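Local coordinates for protein PKS (Streptomyces albus, PDB 4OQJ) that probably acts as a 3-oxoacyl-[acyl-carrier-protein] synthase (ketosynthase) that extends polyketide chains in the biosynthesis of the antibiotic oxazolomycin, at residues T333-N345 / P402-Y414. Residues are numbered along the deposited sequence; the frame is centred on the assembly and turned at random.
Sequences TPLGDPIEVAALN and PNPEIDFAAGPFY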
# COMPACT_ATOMS: atom_id res chain seq x y z
N THR A 333 -17.84 -2.31 -22.05
CA THR A 333 -17.24 -1.79 -23.27
C THR A 333 -17.23 -2.92 -24.31
O THR A 333 -17.04 -4.08 -23.94
CB THR A 333 -15.81 -1.26 -23.06
OG1 THR A 333 -14.92 -2.35 -22.80
CG2 THR A 333 -15.76 -0.28 -21.91
N PRO A 334 -17.44 -2.58 -25.60
CA PRO A 334 -17.42 -3.59 -26.67
C PRO A 334 -16.12 -4.38 -26.73
O PRO A 334 -16.14 -5.57 -27.05
CB PRO A 334 -17.60 -2.76 -27.94
CG PRO A 334 -18.30 -1.55 -27.50
CD PRO A 334 -17.81 -1.25 -26.11
N LEU A 335 -15.00 -3.74 -26.42
CA LEU A 335 -13.71 -4.43 -26.45
C LEU A 335 -13.49 -5.20 -25.15
O LEU A 335 -13.04 -6.34 -25.17
CB LEU A 335 -12.57 -3.43 -26.66
N GLY A 336 -13.84 -4.57 -24.03
CA GLY A 336 -13.48 -5.09 -22.72
C GLY A 336 -14.28 -6.29 -22.28
O GLY A 336 -13.74 -7.18 -21.64
N ASP A 337 -15.57 -6.33 -22.61
CA ASP A 337 -16.42 -7.43 -22.16
C ASP A 337 -15.95 -8.81 -22.70
O ASP A 337 -15.80 -9.75 -21.93
CB ASP A 337 -17.88 -7.17 -22.55
CG ASP A 337 -18.60 -6.19 -21.58
OD1 ASP A 337 -17.98 -5.67 -20.62
OD2 ASP A 337 -19.81 -5.95 -21.79
N PRO A 338 -15.73 -8.93 -24.03
CA PRO A 338 -15.24 -10.23 -24.52
C PRO A 338 -13.89 -10.61 -23.91
O PRO A 338 -13.64 -11.79 -23.65
CB PRO A 338 -15.11 -10.02 -26.03
CG PRO A 338 -16.08 -8.92 -26.33
CD PRO A 338 -16.04 -8.01 -25.14
N ILE A 339 -13.04 -9.62 -23.68
CA ILE A 339 -11.74 -9.87 -23.08
C ILE A 339 -11.90 -10.41 -21.65
O ILE A 339 -11.21 -11.37 -21.26
CB ILE A 339 -10.87 -8.57 -23.09
CG1 ILE A 339 -10.32 -8.36 -24.52
CG2 ILE A 339 -9.75 -8.63 -22.07
CD1 ILE A 339 -9.37 -7.21 -24.67
N GLU A 340 -12.80 -9.84 -20.87
CA GLU A 340 -12.93 -10.27 -19.48
C GLU A 340 -13.38 -11.74 -19.42
O GLU A 340 -12.87 -12.52 -18.63
CB GLU A 340 -13.91 -9.38 -18.69
CG GLU A 340 -13.97 -9.81 -17.22
CD GLU A 340 -14.55 -8.76 -16.29
OE1 GLU A 340 -15.16 -7.78 -16.80
OE2 GLU A 340 -14.38 -8.91 -15.06
N VAL A 341 -14.31 -12.10 -20.29
CA VAL A 341 -14.83 -13.47 -20.30
C VAL A 341 -13.80 -14.43 -20.87
O VAL A 341 -13.69 -15.57 -20.41
CB VAL A 341 -16.13 -13.54 -21.10
CG1 VAL A 341 -16.63 -14.97 -21.20
CG2 VAL A 341 -17.19 -12.64 -20.43
N ALA A 342 -13.04 -13.99 -21.87
CA ALA A 342 -11.96 -14.81 -22.42
C ALA A 342 -10.93 -15.11 -21.34
O ALA A 342 -10.40 -16.22 -21.26
CB ALA A 342 -11.30 -14.12 -23.60
N ALA A 343 -10.65 -14.13 -20.49
CA ALA A 343 -9.67 -14.29 -19.43
C ALA A 343 -10.18 -15.24 -18.35
O ALA A 343 -9.44 -16.09 -17.87
CB ALA A 343 -9.33 -12.93 -18.82
N LEU A 344 -11.44 -15.09 -17.96
CA LEU A 344 -12.08 -15.99 -17.01
C LEU A 344 -12.15 -17.43 -17.54
O LEU A 344 -11.88 -18.38 -16.80
CB LEU A 344 -13.48 -15.50 -16.68
CG LEU A 344 -13.58 -14.28 -15.77
CD1 LEU A 344 -14.99 -13.74 -15.82
CD2 LEU A 344 -13.17 -14.65 -14.32
N ASN A 345 -12.52 -17.57 -18.80
CA ASN A 345 -12.52 -18.90 -19.45
C ASN A 345 -11.14 -19.53 -19.33
O ASN A 345 -11.00 -20.69 -18.94
CB ASN A 345 -12.92 -18.81 -20.93
CG ASN A 345 -14.43 -18.67 -21.14
OD1 ASN A 345 -15.23 -18.87 -20.23
ND2 ASN A 345 -14.82 -18.32 -22.37
N PRO A 402 -26.89 -11.71 -25.32
CA PRO A 402 -25.43 -11.73 -25.17
C PRO A 402 -24.72 -11.09 -26.35
O PRO A 402 -25.10 -11.27 -27.51
CB PRO A 402 -25.10 -13.22 -25.09
CG PRO A 402 -26.22 -13.88 -25.81
CD PRO A 402 -27.43 -13.07 -25.47
N ASN A 403 -23.69 -10.34 -26.04
CA ASN A 403 -22.78 -9.83 -27.05
C ASN A 403 -22.25 -11.01 -27.86
O ASN A 403 -21.66 -11.93 -27.30
CB ASN A 403 -21.65 -9.07 -26.36
CG ASN A 403 -20.65 -8.48 -27.32
OD1 ASN A 403 -20.53 -8.89 -28.47
ND2 ASN A 403 -19.89 -7.51 -26.82
N PRO A 404 -22.49 -11.01 -29.19
CA PRO A 404 -22.03 -12.11 -30.05
C PRO A 404 -20.54 -12.39 -29.97
O PRO A 404 -20.12 -13.53 -30.18
CB PRO A 404 -22.40 -11.63 -31.46
CG PRO A 404 -23.51 -10.69 -31.27
CD PRO A 404 -23.26 -10.01 -29.96
N GLU A 405 -19.74 -11.36 -29.69
CA GLU A 405 -18.29 -11.50 -29.62
C GLU A 405 -17.79 -12.16 -28.32
O GLU A 405 -16.61 -12.50 -28.21
CB GLU A 405 -17.62 -10.12 -29.77
CG GLU A 405 -17.93 -9.40 -31.08
CD GLU A 405 -17.37 -10.12 -32.29
OE1 GLU A 405 -16.14 -10.39 -32.31
OE2 GLU A 405 -18.14 -10.42 -33.23
N ILE A 406 -18.66 -12.31 -27.33
CA ILE A 406 -18.26 -12.96 -26.08
C ILE A 406 -18.38 -14.46 -26.23
O ILE A 406 -19.45 -14.97 -26.59
CB ILE A 406 -19.12 -12.52 -24.88
CG1 ILE A 406 -18.99 -11.01 -24.65
CG2 ILE A 406 -18.70 -13.28 -23.63
CD1 ILE A 406 -19.91 -10.46 -23.55
N ASP A 407 -17.30 -15.18 -25.94
CA ASP A 407 -17.29 -16.63 -26.11
C ASP A 407 -17.79 -17.38 -24.85
O ASP A 407 -17.02 -18.09 -24.19
CB ASP A 407 -15.88 -17.09 -26.48
CG ASP A 407 -15.88 -18.44 -27.19
OD1 ASP A 407 -16.94 -19.10 -27.25
OD2 ASP A 407 -14.81 -18.84 -27.67
N PHE A 408 -19.08 -17.24 -24.53
CA PHE A 408 -19.64 -17.91 -23.36
C PHE A 408 -19.53 -19.43 -23.49
O PHE A 408 -19.24 -20.12 -22.52
CB PHE A 408 -21.12 -17.51 -23.15
CG PHE A 408 -21.31 -16.13 -22.57
CD1 PHE A 408 -20.94 -15.86 -21.26
CD2 PHE A 408 -21.86 -15.11 -23.33
CE1 PHE A 408 -21.12 -14.59 -20.72
CE2 PHE A 408 -22.03 -13.85 -22.79
CZ PHE A 408 -21.66 -13.59 -21.49
N ALA A 409 -19.76 -19.93 -24.70
CA ALA A 409 -19.80 -21.37 -24.93
C ALA A 409 -18.47 -22.05 -24.62
O ALA A 409 -18.43 -23.25 -24.39
CB ALA A 409 -20.21 -21.65 -26.36
N ALA A 410 -17.39 -21.28 -24.60
CA ALA A 410 -16.07 -21.84 -24.32
C ALA A 410 -15.85 -22.11 -22.83
O ALA A 410 -14.80 -22.63 -22.43
CB ALA A 410 -14.99 -20.92 -24.85
N GLY A 411 -16.81 -21.71 -22.00
CA GLY A 411 -16.63 -21.80 -20.56
C GLY A 411 -17.94 -22.00 -19.82
O GLY A 411 -18.98 -22.24 -20.43
N PRO A 412 -17.89 -21.87 -18.49
CA PRO A 412 -19.04 -22.15 -17.62
C PRO A 412 -19.99 -20.98 -17.40
O PRO A 412 -21.01 -21.14 -16.71
CB PRO A 412 -18.36 -22.53 -16.30
CG PRO A 412 -17.15 -21.62 -16.26
CD PRO A 412 -16.69 -21.50 -17.71
N PHE A 413 -19.69 -19.81 -17.95
CA PHE A 413 -20.39 -18.60 -17.53
C PHE A 413 -21.69 -18.33 -18.27
O PHE A 413 -21.87 -18.69 -19.43
CB PHE A 413 -19.45 -17.40 -17.68
CG PHE A 413 -18.21 -17.56 -16.88
CD1 PHE A 413 -18.27 -17.52 -15.49
CD2 PHE A 413 -17.00 -17.82 -17.49
CE1 PHE A 413 -17.14 -17.71 -14.73
CE2 PHE A 413 -15.86 -18.02 -16.73
CZ PHE A 413 -15.93 -17.96 -15.35
N TYR A 414 -22.60 -17.69 -17.54
CA TYR A 414 -23.84 -17.19 -18.08
C TYR A 414 -24.21 -15.98 -17.22
O TYR A 414 -23.86 -15.92 -16.03
CB TYR A 414 -24.94 -18.26 -18.05
CG TYR A 414 -25.55 -18.44 -16.67
CD1 TYR A 414 -24.94 -19.25 -15.71
CD2 TYR A 414 -26.72 -17.78 -16.31
CE1 TYR A 414 -25.49 -19.40 -14.44
CE2 TYR A 414 -27.27 -17.92 -15.05
CZ TYR A 414 -26.66 -18.72 -14.12
OH TYR A 414 -27.24 -18.85 -12.88
O HOH W 1 -17.95 -6.45 -28.52
O HOH W 2 -20.91 -6.83 -24.02
O HOH W 3 -14.85 -13.81 -25.13
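Asp-407 O is gripped by two donors that reach it from opposite faces of its carbonyl plane. One is Asn-345 ND2, which bonds to Asp-407 O across the contact at 2.9 Å, bent to 139° at the hydrogen. The other is Ala-410 N, from the 3-10 segment 408-410 that follows. With Asn-345 CG beside its own backbone N (chi1 -79°), the amide swings toward 402-414. Its other end, OD1, lies at the edge of the Phe-413 ring, 3.4 Å from CD2. Amide and ring are nearly coplanar, 18° apart. OD1 also sits 3.3 Å from Gly-411 CA. Leu-344 CB presses on Phe-413 CE2 at 3.5 Å, while Leu-344 CD1 lies over one face of the Phe-413 ring.

Further back along the helix the packing is apolar. Ile-406 CG2 fits against both methyls of Val-341, each 3.6 Å away, and the two side chains cross at about a right angle. Ile-406 CG1 lies on the backbone of Pro-338, 3.8 Å from CA.

Near the N-terminal end of the helix, two waters bond to Asn-403 ND2 and link it to Pro-334 O and Asp-337 OD2. Asp-337 OD2 is also held by Phe-247 N. A third water joins Pro-338 O to Asp-407 N. Asn-403 OD1 receives Glu-405 N in an Asx turn.

Helix 336-348 is the crossover of a beta-alpha-beta unit between parallel strands 325-327 and 360-363. One side of it is covered here by the segment leading into outermost strand 413-415, within the thiolase-type ketosynthase fold.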